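Sialidase domain-containing protein (Dyadobacter fermentans, PDB 5HX0) is of unknown function but has the six-bladed beta-propeller fold of non-viral sialidases, and so may act on or bind glycans. Local coordinates at residues A[96-101]-A[115-120]; A[140-145]-A[205-210]; A[74-79]-A[123-128]; A[58-63]-A[366-371]. All blocks are in the same frame, centred on the assembly; numbering follows the deposited sequence.

Contact 1 (A[96-101]-A[115-120]); sequences SYLVSV and LIYSHP
L98 faces both I116 and Y117 across the hairpin of strands 97-103 and 114-117, which defines a classic beta bulge. L98 N donates to Y117 O at 2.9 Å. In return L98 O takes two donors from the same face of its carbonyl plane, Y117 N at 3.1 Å and I116 N at 2.8 Å. The extra residue shifts the register by one, and V99 then pairs with L115 as an antiparallel non-hydrogen-bonded pair. Farther along, water 1 bridges S96 O and H119 N.

Apolar packing follows on both faces. With CG of L115 anti to its backbone N (chi1 -177°), CD1 swings back over L98 O and comes within 3.7 Å of Y97 CB. On the other face L98 lies alongside Y117, L98 CD1 being 4.1 Å from Y117 CB. I116, directed at the neighbouring strand, rests CD1 3.9 Å from S100 CB.

The aromatic contact is a CH-pi one: S118 CB sits over a face of the Y97 ring, 4.0 Å from its centroid and 27° off the normal. The phenol of Y97 reaches on to H119 O of the second subunit, placing this hairpin end at the dimer interface.

Strand 71-79 flanks 97-103 on its other edge, strand 114-117 is the outermost of the blade, and L98 and Y117 pack on S124 of strand 123-131.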
loop_
_atom_site.group_PDB
_atom_site.type_symbol
_atom_site.label_atom_id
_atom_site.label_comp_id
_atom_site.label_asym_id
_atom_site.label_seq_id
_atom_site.Cartn_x
_atom_site.Cartn_y
_atom_site.Cartn_z
ATOM N N SER A 96 -6.643 3.192 -1.121
ATOM C CA SER A 96 -6.384 3.796 -2.422
ATOM C C SER A 96 -4.889 4.085 -2.536
ATOM O O SER A 96 -4.297 4.750 -1.665
ATOM C CB SER A 96 -7.219 5.066 -2.636
ATOM O OG SER A 96 -6.850 6.124 -1.741
ATOM N N TYR A 97 -4.269 3.529 -3.571
ATOM C CA TYR A 97 -2.841 3.640 -3.810
ATOM C C TYR A 97 -2.559 4.410 -5.091
ATOM O O TYR A 97 -3.404 4.525 -5.975
ATOM C CB TYR A 97 -2.186 2.256 -3.922
ATOM C CG TYR A 97 -2.428 1.341 -2.731
ATOM C CD1 TYR A 97 -2.605 1.855 -1.454
ATOM C CD2 TYR A 97 -2.478 -0.039 -2.900
ATOM C CE1 TYR A 97 -2.817 1.006 -0.347
ATOM C CE2 TYR A 97 -2.690 -0.898 -1.817
ATOM C CZ TYR A 97 -2.859 -0.383 -0.547
ATOM O OH TYR A 97 -3.074 -1.263 0.515
ATOM N N LEU A 98 -1.343 4.922 -5.191
ATOM C CA LEU A 98 -0.871 5.554 -6.418
ATOM C C LEU A 98 -0.170 4.488 -7.251
ATOM O O LEU A 98 0.815 3.894 -6.796
ATOM C CB LEU A 98 0.067 6.715 -6.089
ATOM C CG LEU A 98 -0.424 7.769 -5.069
ATOM C CD1 LEU A 98 0.572 8.953 -4.992
ATOM C CD2 LEU A 98 -1.839 8.283 -5.374
ATOM N N VAL A 99 -0.680 4.230 -8.460
ATOM C CA VAL A 99 -0.133 3.184 -9.322
ATOM C C VAL A 99 0.095 3.748 -10.720
ATOM O O VAL A 99 -0.337 4.855 -11.049
ATOM C CB VAL A 99 -1.056 1.940 -9.378
ATOM C CG1 VAL A 99 -1.282 1.363 -7.976
ATOM C CG2 VAL A 99 -2.371 2.277 -10.011
ATOM N N SER A 100 0.758 2.956 -11.566
ATOM C CA SER A 100 1.036 3.391 -12.931
ATOM C C SER A 100 0.910 2.242 -13.922
ATOM O O SER A 100 1.107 1.073 -13.574
ATOM C CB SER A 100 2.455 3.986 -13.067
ATOM O OG SER A 100 3.416 2.972 -12.827
ATOM N N VAL A 101 0.612 2.601 -15.178
ATOM C CA VAL A 101 0.791 1.710 -16.316
ATOM C C VAL A 101 1.635 2.467 -17.327
ATOM O O VAL A 101 1.795 3.689 -17.237
ATOM C CB VAL A 101 -0.543 1.223 -16.950
ATOM C CG1 VAL A 101 -1.286 0.249 -15.981
ATOM C CG2 VAL A 101 -1.432 2.406 -17.310
ATOM N N LEU A 115 3.193 -0.227 -8.437
ATOM C CA LEU A 115 2.935 0.674 -7.324
ATOM C C LEU A 115 3.921 1.835 -7.341
ATOM O O LEU A 115 5.138 1.631 -7.405
ATOM C CB LEU A 115 3.035 -0.071 -5.995
ATOM C CG LEU A 115 2.706 0.843 -4.812
ATOM C CD1 LEU A 115 1.228 1.038 -4.663
ATOM C CD2 LEU A 115 3.258 0.272 -3.560
ATOM N N ILE A 116 3.389 3.050 -7.324
ATOM C CA ILE A 116 4.198 4.229 -7.033
ATOM C C ILE A 116 4.260 4.477 -5.532
ATOM O O ILE A 116 5.335 4.678 -4.965
ATOM C CB ILE A 116 3.653 5.473 -7.772
ATOM C CG1 ILE A 116 3.824 5.333 -9.286
ATOM C CG2 ILE A 116 4.379 6.744 -7.266
ATOM C CD1 ILE A 116 3.071 6.440 -10.098
ATOM N N TYR A 117 3.116 4.433 -4.855
ATOM C CA TYR A 117 3.121 4.776 -3.440
ATOM C C TYR A 117 1.870 4.297 -2.727
ATOM O O TYR A 117 0.753 4.475 -3.226
ATOM C CB TYR A 117 3.237 6.282 -3.272
ATOM C CG TYR A 117 3.402 6.725 -1.829
ATOM C CD1 TYR A 117 4.544 6.396 -1.104
ATOM C CD2 TYR A 117 2.431 7.513 -1.217
ATOM C CE1 TYR A 117 4.699 6.821 0.218
ATOM C CE2 TYR A 117 2.575 7.950 0.097
ATOM C CZ TYR A 117 3.714 7.594 0.806
ATOM O OH TYR A 117 3.849 8.022 2.106
ATOM N N SER A 118 2.068 3.710 -1.548
ATOM C CA SER A 118 0.997 3.444 -0.594
ATOM C C SER A 118 1.340 4.155 0.706
ATOM O O SER A 118 2.372 3.866 1.327
ATOM C CB SER A 118 0.816 1.945 -0.358
ATOM O OG SER A 118 2.068 1.304 -0.176
ATOM N N HIS A 119 0.500 5.080 1.106
ATOM C CA HIS A 119 0.808 5.902 2.280
ATOM C C HIS A 119 0.640 5.063 3.549
ATOM O O HIS A 119 -0.355 4.352 3.687
ATOM C CB HIS A 119 -0.124 7.114 2.292
ATOM C CG HIS A 119 0.317 8.242 3.175
ATOM N ND1 HIS A 119 1.627 8.678 3.253
ATOM C CD2 HIS A 119 -0.399 9.050 3.992
ATOM C CE1 HIS A 119 1.688 9.712 4.075
ATOM N NE2 HIS A 119 0.472 9.957 4.535
ATOM N N PRO A 120 1.591 5.095 4.482
ATOM C CA PRO A 120 1.427 4.296 5.714
ATOM C C PRO A 120 0.232 4.708 6.557
ATOM O O PRO A 120 -0.242 3.907 7.375
ATOM C CB PRO A 120 2.754 4.536 6.460
ATOM C CG PRO A 120 3.750 4.800 5.334
ATOM C CD PRO A 120 2.935 5.686 4.384
HETATM O O HOH W 1 -2.267 5.341 0.301
#

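Contact 2 (A[140-145]-A[205-210]); sequences ASYGWA and PAYNRG
Y142 and Y207 meet where two blades of the beta-propeller adjoin: Y142 stands on strand 137-145, the second strand of its blade, and Y207 on the loop that leads to the innermost strand of the next, 213-214.

The aromatic contact is edge-to-face. The edge of Y207 turns toward a face of Y142, with centroids 5.3 Å apart and planes at 58°, and Y207 CD2 lies above the rim of the Y142 ring rather than over its middle. The backbones bring the stems together, Y142 CB to Y207 CB at 3.8 Å. In both residues CG stands between the backbone N and the carbonyl carbon (chi1 51° in Y142, 67° in Y207), and from there the two rings rise obliquely past each other. N208 O comes up to the Y142 ring at its edge, near the ring plane, 3.8 Å from CE2.

Polar contact between the segments runs through solvent. Water 2 donates to S141 O at 2.8 Å and accepts from N208 N at 3.0 Å, lying in the plane of the Y142 ring at its edge.

Other polar ends fix the loop from outside. The N208 amide nitrogen ND2 is held by V223 O and N264 O of the following blades, and R209 NH1 by P369 O. Both tyrosines border bound small molecules, acetate at Y142 and tetraethylene glycol at Y207, which may mark a pocket. Within the loop N208 OD1 folds back to receive a weak bond from R209 N at 2.9 Å.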
loop_
_atom_site.group_PDB
_atom_site.type_symbol
_atom_site.label_atom_id
_atom_site.label_comp_id
_atom_site.label_asym_id
_atom_site.label_seq_id
_atom_site.Cartn_x
_atom_site.Cartn_y
_atom_site.Cartn_z
ATOM N N ALA A 140 2.937 14.581 -7.045
ATOM C CA ALA A 140 2.190 15.191 -5.954
ATOM C C ALA A 140 0.947 14.369 -5.643
ATOM O O ALA A 140 0.338 13.748 -6.527
ATOM C CB ALA A 140 1.790 16.624 -6.312
ATOM N N SER A 141 0.582 14.346 -4.367
ATOM C CA SER A 141 -0.624 13.625 -3.959
ATOM C C SER A 141 -1.184 14.307 -2.713
ATOM O O SER A 141 -0.680 15.351 -2.274
ATOM C CB SER A 141 -0.297 12.140 -3.728
ATOM O OG SER A 141 -1.461 11.408 -3.372
ATOM N N TYR A 142 -2.217 13.700 -2.135
ATOM C CA TYR A 142 -2.758 14.101 -0.841
ATOM C C TYR A 142 -3.566 12.928 -0.308
ATOM O O TYR A 142 -3.848 11.978 -1.037
ATOM C CB TYR A 142 -3.596 15.382 -0.923
ATOM C CG TYR A 142 -4.690 15.420 -1.990
ATOM C CD1 TYR A 142 -5.987 15.033 -1.678
ATOM C CD2 TYR A 142 -4.433 15.902 -3.280
ATOM C CE1 TYR A 142 -7.006 15.102 -2.612
ATOM C CE2 TYR A 142 -5.460 15.963 -4.237
ATOM C CZ TYR A 142 -6.740 15.552 -3.882
ATOM O OH TYR A 142 -7.784 15.592 -4.784
ATOM N N GLY A 143 -3.900 12.975 0.991
ATOM C CA GLY A 143 -4.352 11.781 1.679
ATOM C C GLY A 143 -5.551 11.973 2.593
ATOM O O GLY A 143 -5.910 13.096 2.989
ATOM N N TRP A 144 -6.136 10.819 2.961
ATOM C CA TRP A 144 -7.279 10.698 3.861
ATOM C C TRP A 144 -6.972 9.650 4.916
ATOM O O TRP A 144 -6.575 8.530 4.574
ATOM C CB TRP A 144 -8.545 10.258 3.104
ATOM C CG TRP A 144 -9.071 11.289 2.176
ATOM C CD1 TRP A 144 -8.887 11.356 0.821
ATOM C CD2 TRP A 144 -9.877 12.423 2.538
ATOM N NE1 TRP A 144 -9.538 12.470 0.319
ATOM C CE2 TRP A 144 -10.150 13.136 1.353
ATOM C CE3 TRP A 144 -10.385 12.902 3.751
ATOM C CZ2 TRP A 144 -10.927 14.303 1.343
ATOM C CZ3 TRP A 144 -11.153 14.052 3.745
ATOM C CH2 TRP A 144 -11.417 14.744 2.550
ATOM N N ALA A 145 -7.201 9.980 6.185
ATOM C CA ALA A 145 -7.002 9.011 7.253
ATOM C C ALA A 145 -8.346 8.521 7.777
ATOM O O ALA A 145 -9.372 9.193 7.644
ATOM C CB ALA A 145 -6.159 9.624 8.388
ATOM N N PRO A 205 -0.432 20.411 5.281
ATOM C CA PRO A 205 0.396 20.708 4.099
ATOM C C PRO A 205 -0.461 21.027 2.879
ATOM O O PRO A 205 -1.485 20.388 2.634
ATOM C CB PRO A 205 1.184 19.408 3.889
ATOM C CG PRO A 205 1.100 18.663 5.221
ATOM C CD PRO A 205 -0.259 19.022 5.745
ATOM N N ALA A 206 -0.002 21.994 2.083
ATOM C CA ALA A 206 -0.720 22.347 0.859
ATOM C C ALA A 206 -0.743 21.175 -0.139
ATOM O O ALA A 206 0.031 20.226 -0.048
ATOM C CB ALA A 206 -0.084 23.580 0.212
ATOM N N TYR A 207 -1.617 21.284 -1.141
ATOM C CA TYR A 207 -1.956 20.155 -2.016
ATOM C C TYR A 207 -2.749 20.715 -3.193
ATOM O O TYR A 207 -3.300 21.817 -3.114
ATOM C CB TYR A 207 -2.814 19.101 -1.278
ATOM C CG TYR A 207 -4.168 19.695 -0.956
ATOM C CD1 TYR A 207 -4.326 20.507 0.155
ATOM C CD2 TYR A 207 -5.267 19.538 -1.830
ATOM C CE1 TYR A 207 -5.532 21.123 0.428
ATOM C CE2 TYR A 207 -6.474 20.154 -1.569
ATOM C CZ TYR A 207 -6.603 20.955 -0.436
ATOM O OH TYR A 207 -7.790 21.601 -0.154
ATOM N N ASN A 208 -2.844 19.933 -4.264
ATOM C CA ASN A 208 -3.895 20.179 -5.251
ATOM C C ASN A 208 -3.965 19.000 -6.212
ATOM O O ASN A 208 -3.102 18.116 -6.214
ATOM C CB ASN A 208 -3.681 21.474 -6.048
ATOM C CG ASN A 208 -4.999 22.156 -6.381
ATOM O OD1 ASN A 208 -6.066 21.558 -6.205
ATOM N ND2 ASN A 208 -4.932 23.394 -6.869
ATOM N N ARG A 209 -5.006 19.008 -7.042
ATOM C CA ARG A 209 -4.964 18.296 -8.310
ATOM C C ARG A 209 -4.743 19.331 -9.403
ATOM O O ARG A 209 -5.477 20.323 -9.476
ATOM C CB ARG A 209 -6.245 17.490 -8.586
ATOM C CG ARG A 209 -6.164 16.619 -9.881
ATOM C CD ARG A 209 -6.434 17.438 -11.179
ATOM N NE ARG A 209 -6.406 16.602 -12.380
ATOM C CZ ARG A 209 -6.477 17.064 -13.626
ATOM N NH1 ARG A 209 -6.483 16.198 -14.644
ATOM N NH2 ARG A 209 -6.521 18.381 -13.871
ATOM N N GLY A 210 -3.762 19.083 -10.257
ATOM C CA GLY A 210 -3.458 19.981 -11.362
ATOM C C GLY A 210 -1.995 19.878 -11.732
ATOM O O GLY A 210 -1.181 19.323 -10.997
HETATM O O HOH W 2 -1.095 17.526 -4.052
#

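Contact 3 (A[74-79]-A[123-128]); sequences AFRRAP and GSQDPC. With ACT (acetate ion), chain D.
Strand 71-79, second in its propeller blade, packs here on the innermost strand of the next blade, 123-131, through R76 against Q125 and through P127 against the backbone at F75. The R76 chain is extended from CG to NE, with CG anti to the backbone N (chi1 177°), and runs alongside Q125. R76 NE donates to Q125 OE1 at 2.9 Å. The donor approaches from above the amide carbonyl plane, 43° out of it, and the guanidinium and amide planes stand 63° apart. Water 3 braces the same pair, accepting from R76 NH2 at 3.2 Å and donating to Q125 OE1 at 2.6 Å.

In the six-bladed ring an acetate, probably from the crystallisation liquor, is bound beside this seam between blades. Q125 uses its two ends differently there: OE1 faces the arginine, while NE2 donates to acetate O at 3.1 Å.

The apolar half is built by the proline. P127 CG presses on F75 CA at 3.5 Å, and also meets A74 CB at 3.9 Å. D126 N, buried by this packing, has no hydrogen-bond partner in the model.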
loop_
_atom_site.group_PDB
_atom_site.type_symbol
_atom_site.label_atom_id
_atom_site.label_comp_id
_atom_site.label_asym_id
_atom_site.label_seq_id
_atom_site.Cartn_x
_atom_site.Cartn_y
_atom_site.Cartn_z
ATOM N N ALA A 74 0.205 7.724 -14.268
ATOM C CA ALA A 74 -0.088 7.466 -12.856
ATOM C C ALA A 74 -1.573 7.660 -12.622
ATOM O O ALA A 74 -2.187 8.538 -13.235
ATOM C CB ALA A 74 0.687 8.425 -11.951
ATOM N N PHE A 75 -2.152 6.844 -11.740
ATOM C CA PHE A 75 -3.548 7.044 -11.381
ATOM C C PHE A 75 -3.800 6.491 -9.987
ATOM O O PHE A 75 -2.970 5.790 -9.396
ATOM C CB PHE A 75 -4.523 6.418 -12.413
ATOM C CG PHE A 75 -4.372 4.919 -12.591
ATOM C CD1 PHE A 75 -3.351 4.403 -13.383
ATOM C CD2 PHE A 75 -5.269 4.040 -12.007
ATOM C CE1 PHE A 75 -3.205 3.041 -13.582
ATOM C CE2 PHE A 75 -5.138 2.665 -12.203
ATOM C CZ PHE A 75 -4.114 2.165 -12.990
ATOM N N ARG A 76 -4.947 6.877 -9.445
ATOM C CA ARG A 76 -5.426 6.371 -8.165
ATOM C C ARG A 76 -6.187 5.080 -8.409
ATOM O O ARG A 76 -7.121 5.052 -9.221
ATOM C CB ARG A 76 -6.357 7.393 -7.497
ATOM C CG ARG A 76 -6.982 6.913 -6.156
ATOM C CD ARG A 76 -8.061 7.917 -5.700
ATOM N NE ARG A 76 -8.623 7.615 -4.368
ATOM C CZ ARG A 76 -9.670 6.819 -4.154
ATOM N NH1 ARG A 76 -10.279 6.201 -5.174
ATOM N NH2 ARG A 76 -10.112 6.628 -2.912
ATOM N N ARG A 77 -5.817 4.024 -7.686
ATOM C CA ARG A 77 -6.554 2.767 -7.734
ATOM C C ARG A 77 -7.036 2.396 -6.340
ATOM O O ARG A 77 -6.260 2.419 -5.379
ATOM C CB ARG A 77 -5.718 1.632 -8.335
ATOM C CG ARG A 77 -6.591 0.410 -8.638
ATOM C CD ARG A 77 -5.831 -0.669 -9.412
ATOM N NE ARG A 77 -4.886 -1.366 -8.538
ATOM C CZ ARG A 77 -4.324 -2.537 -8.821
ATOM N NH1 ARG A 77 -3.467 -3.095 -7.954
ATOM N NH2 ARG A 77 -4.626 -3.152 -9.960
ATOM N N ALA A 78 -8.317 2.067 -6.237
ATOM C CA ALA A 78 -8.949 1.679 -4.985
ATOM C C ALA A 78 -9.960 0.584 -5.293
ATOM O O ALA A 78 -10.388 0.436 -6.445
ATOM C CB ALA A 78 -9.647 2.878 -4.321
ATOM N N PRO A 79 -10.360 -0.203 -4.293
ATOM C CA PRO A 79 -11.416 -1.188 -4.539
ATOM C C PRO A 79 -12.667 -0.517 -5.071
ATOM O O PRO A 79 -13.053 0.559 -4.611
ATOM C CB PRO A 79 -11.659 -1.810 -3.155
ATOM C CG PRO A 79 -10.367 -1.628 -2.422
ATOM C CD PRO A 79 -9.812 -0.301 -2.921
ATOM N N GLY A 123 -5.316 6.516 2.747
ATOM C CA GLY A 123 -5.511 6.449 1.302
ATOM C C GLY A 123 -4.968 7.679 0.592
ATOM O O GLY A 123 -4.967 8.790 1.139
ATOM N N SER A 124 -4.467 7.471 -0.632
ATOM C CA SER A 124 -3.818 8.527 -1.404
ATOM C C SER A 124 -4.644 8.905 -2.631
ATOM O O SER A 124 -5.357 8.073 -3.197
ATOM C CB SER A 124 -2.422 8.084 -1.827
ATOM O OG SER A 124 -1.637 7.827 -0.678
ATOM N N GLN A 125 -4.524 10.160 -3.064
ATOM C CA GLN A 125 -5.397 10.703 -4.106
ATOM C C GLN A 125 -4.613 11.203 -5.316
ATOM O O GLN A 125 -3.412 11.468 -5.235
ATOM C CB GLN A 125 -6.198 11.884 -3.564
ATOM C CG GLN A 125 -7.002 11.543 -2.310
ATOM C CD GLN A 125 -8.058 10.517 -2.613
ATOM O OE1 GLN A 125 -7.973 9.376 -2.171
ATOM N NE2 GLN A 125 -9.062 10.911 -3.394
ATOM N N ASP A 126 -5.339 11.377 -6.425
ATOM C CA ASP A 126 -4.957 12.218 -7.562
ATOM C C ASP A 126 -3.448 12.401 -7.755
ATOM O O ASP A 126 -2.928 13.502 -7.527
ATOM C CB ASP A 126 -5.577 13.611 -7.413
ATOM C CG ASP A 126 -7.088 13.575 -7.220
ATOM O OD1 ASP A 126 -7.616 12.562 -6.725
ATOM O OD2 ASP A 126 -7.757 14.581 -7.559
ATOM N N PRO A 127 -2.707 11.380 -8.171
ATOM C CA PRO A 127 -1.267 11.584 -8.407
ATOM C C PRO A 127 -1.062 12.549 -9.562
ATOM O O PRO A 127 -1.589 12.348 -10.655
ATOM C CB PRO A 127 -0.757 10.181 -8.762
ATOM C CG PRO A 127 -2.016 9.507 -9.413
ATOM C CD PRO A 127 -3.200 10.074 -8.664
ATOM N N CYS A 128 -0.271 13.589 -9.327
ATOM C CA CYS A 128 0.013 14.583 -10.351
ATOM C C CYS A 128 1.507 14.560 -10.669
ATOM O O CYS A 128 2.316 15.007 -9.860
ATOM C CB CYS A 128 -0.449 15.962 -9.860
ATOM S SG CYS A 128 -2.257 16.026 -9.897
HETATM C C ACT D . -10.789 13.839 -5.689
HETATM O O ACT D . -9.837 13.409 -4.983
HETATM O OXT ACT D . -10.502 14.288 -6.841
HETATM C CH3 ACT D . -12.195 13.822 -5.165
HETATM O O HOH W 3 -8.632 7.642 -0.295
#

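Contact 4 (A[58-63]-A[366-371]); sequences AAFPSV and LGYPWA
F60 and Y368 both have CG anti to the carbonyl carbon, beside the backbone N (chi1 -75° in Y368), and from their nearly parallel strands the two side chains point the same way. In W370, CG is instead anti to the backbone N (chi1 -162°), which lays the indole across the backbone of S62 and V63.

The F60 and Y368 rings meet edge-to-face: the edge of F60 points at the face of Y368, with planes at 60° and centroids 4.8 Å apart. F60 CD1 lies over the middle of the tyrosine ring, 3.6 Å from Y368 CD2. A59 CB covers a face of F60, and the Y368 hydroxyl is hydrogen-bonded to E265 OE2.

On the indole, S62 CB sits squarely over the six-membered ring, 3.4 Å from its centroid, in a tight CH-pi contact. V63 CG1 slides past in the opposite direction and touches W370 CD1 at 3.7 Å. P61 fills the stretch between the two aromatic contacts, its CD 3.5 Å from Y368 O.

Backbone polar groups are joined by solvent: water 4 donates to V63 O and to A371 O, at 2.7 Å each, from the edge of the indole and in its plane.

F60 and Y368 each have a positive phi and precede a proline, so the strands match in shape. They are the innermost strands of the first and last blades; strand 367-375 sends Y368 and W370 across to strand 56-65, without sheet pairing, as where a beta-propeller closes its ring; the last blade also takes in the N-terminal strand 42-51.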
loop_
_atom_site.group_PDB
_atom_site.type_symbol
_atom_site.label_atom_id
_atom_site.label_comp_id
_atom_site.label_asym_id
_atom_site.label_seq_id
_atom_site.Cartn_x
_atom_site.Cartn_y
_atom_site.Cartn_z
ATOM N N ALA A 58 -10.595 3.092 -10.817
ATOM C CA ALA A 58 -9.354 3.658 -11.340
ATOM C C ALA A 58 -9.666 5.058 -11.832
ATOM O O ALA A 58 -10.567 5.230 -12.660
ATOM C CB ALA A 58 -8.771 2.802 -12.475
ATOM N N ALA A 59 -8.951 6.061 -11.316
ATOM C CA ALA A 59 -9.378 7.432 -11.596
ATOM C C ALA A 59 -8.221 8.417 -11.462
ATOM O O ALA A 59 -7.172 8.108 -10.906
ATOM C CB ALA A 59 -10.534 7.837 -10.669
ATOM N N PHE A 60 -8.451 9.636 -11.976
ATOM C CA PHE A 60 -7.596 10.805 -11.770
ATOM C C PHE A 60 -6.194 10.586 -12.345
ATOM O O PHE A 60 -5.214 10.529 -11.584
ATOM C CB PHE A 60 -7.511 11.136 -10.258
ATOM C CG PHE A 60 -8.859 11.042 -9.537
ATOM C CD1 PHE A 60 -9.970 11.734 -10.025
ATOM C CD2 PHE A 60 -9.005 10.256 -8.404
ATOM C CE1 PHE A 60 -11.227 11.643 -9.390
ATOM C CE2 PHE A 60 -10.263 10.147 -7.757
ATOM C CZ PHE A 60 -11.368 10.853 -8.248
ATOM N N PRO A 61 -6.044 10.453 -13.660
ATOM C CA PRO A 61 -4.715 10.162 -14.219
ATOM C C PRO A 61 -3.861 11.404 -14.443
ATOM O O PRO A 61 -4.353 12.528 -14.614
ATOM C CB PRO A 61 -5.047 9.494 -15.557
ATOM C CG PRO A 61 -6.320 10.285 -16.016
ATOM C CD PRO A 61 -7.091 10.514 -14.712
ATOM N N SER A 62 -2.545 11.198 -14.408
ATOM C CA SER A 62 -1.616 12.138 -15.015
ATOM C C SER A 62 -0.597 11.319 -15.793
ATOM O O SER A 62 -0.428 10.121 -15.555
ATOM C CB SER A 62 -0.944 13.060 -13.985
ATOM O OG SER A 62 -0.128 12.338 -13.098
ATOM N N VAL A 63 0.065 11.960 -16.747
ATOM C CA VAL A 63 0.902 11.199 -17.675
ATOM C C VAL A 63 2.047 12.060 -18.196
ATOM O O VAL A 63 1.890 13.265 -18.438
ATOM C CB VAL A 63 0.027 10.599 -18.807
ATOM C CG1 VAL A 63 -0.779 11.695 -19.529
ATOM C CG2 VAL A 63 0.870 9.822 -19.800
ATOM N N LEU A 366 -16.249 10.736 -13.744
ATOM C CA LEU A 366 -15.350 10.604 -14.889
ATOM C C LEU A 366 -14.625 11.933 -15.037
ATOM O O LEU A 366 -14.907 12.885 -14.307
ATOM C CB LEU A 366 -16.113 10.230 -16.178
ATOM C CG LEU A 366 -17.375 11.037 -16.531
ATOM C CD1 LEU A 366 -17.061 12.466 -17.021
ATOM C CD2 LEU A 366 -18.240 10.318 -17.602
ATOM N N GLY A 367 -13.720 12.010 -16.018
ATOM C CA GLY A 367 -13.072 13.263 -16.357
ATOM C C GLY A 367 -11.615 13.361 -15.953
ATOM O O GLY A 367 -10.840 12.413 -16.136
ATOM N N TYR A 368 -11.227 14.507 -15.397
ATOM C CA TYR A 368 -9.843 14.776 -15.018
ATOM C C TYR A 368 -8.852 14.460 -16.150
ATOM O O TYR A 368 -7.905 13.696 -15.939
ATOM C CB TYR A 368 -9.479 13.994 -13.762
ATOM C CG TYR A 368 -10.062 14.552 -12.473
ATOM C CD1 TYR A 368 -11.438 14.687 -12.296
ATOM C CD2 TYR A 368 -9.224 14.972 -11.442
ATOM C CE1 TYR A 368 -11.980 15.209 -11.115
ATOM C CE2 TYR A 368 -9.744 15.491 -10.265
ATOM C CZ TYR A 368 -11.120 15.608 -10.108
ATOM O OH TYR A 368 -11.612 16.121 -8.929
ATOM N N PRO A 369 -9.033 15.042 -17.330
ATOM C CA PRO A 369 -8.107 14.725 -18.423
ATOM C C PRO A 369 -6.710 15.295 -18.197
ATOM O O PRO A 369 -6.502 16.287 -17.496
ATOM C CB PRO A 369 -8.775 15.340 -19.665
ATOM C CG PRO A 369 -9.566 16.497 -19.099
ATOM C CD PRO A 369 -10.066 16.005 -17.753
ATOM N N TRP A 370 -5.750 14.652 -18.851
ATOM C CA TRP A 370 -4.342 15.023 -18.774
ATOM C C TRP A 370 -3.695 14.594 -20.082
ATOM O O TRP A 370 -3.755 13.412 -20.437
ATOM C CB TRP A 370 -3.674 14.334 -17.566
ATOM C CG TRP A 370 -2.368 14.947 -17.132
ATOM C CD1 TRP A 370 -1.194 14.979 -17.832
ATOM C CD2 TRP A 370 -2.116 15.607 -15.888
ATOM N NE1 TRP A 370 -0.209 15.623 -17.082
ATOM C CE2 TRP A 370 -0.762 16.013 -15.886
ATOM C CE3 TRP A 370 -2.901 15.872 -14.758
ATOM C CZ2 TRP A 370 -0.179 16.668 -14.789
ATOM C CZ3 TRP A 370 -2.326 16.522 -13.689
ATOM C CH2 TRP A 370 -0.980 16.913 -13.706
ATOM N N ALA A 371 -3.099 15.538 -20.808
ATOM C CA ALA A 371 -2.597 15.257 -22.148
ATOM C C ALA A 371 -1.079 15.138 -22.156
ATOM O O ALA A 371 -0.381 15.736 -21.330
ATOM C CB ALA A 371 -3.031 16.338 -23.140
HETATM O O HOH W 4 1.923 15.610 -19.863
#

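Overall arrangement
Contacts 1, 3 and 4 share the blade of strands 56-65 to 114-117. Contact 1 lies toward its outer edge; contact 3, about 7 Å away between centres, is tied to it by F75 N and V99 O at 2.8 Å; contact 4, at the inner strand, is about 15 Å from contact 1 between centres. Contact 2 joins the next blade to the loop leading into the one after, and its R209 NH1 reaches P369 O of contact 4 at 2.9 Å. D126 of contact 3 touches both: OD2 lies 3.4 Å from R209 CB, and OD1 3.2 Å from F60 CD2. Q125, Y142 and Y368 gather round one acetate, which may mark a pocket.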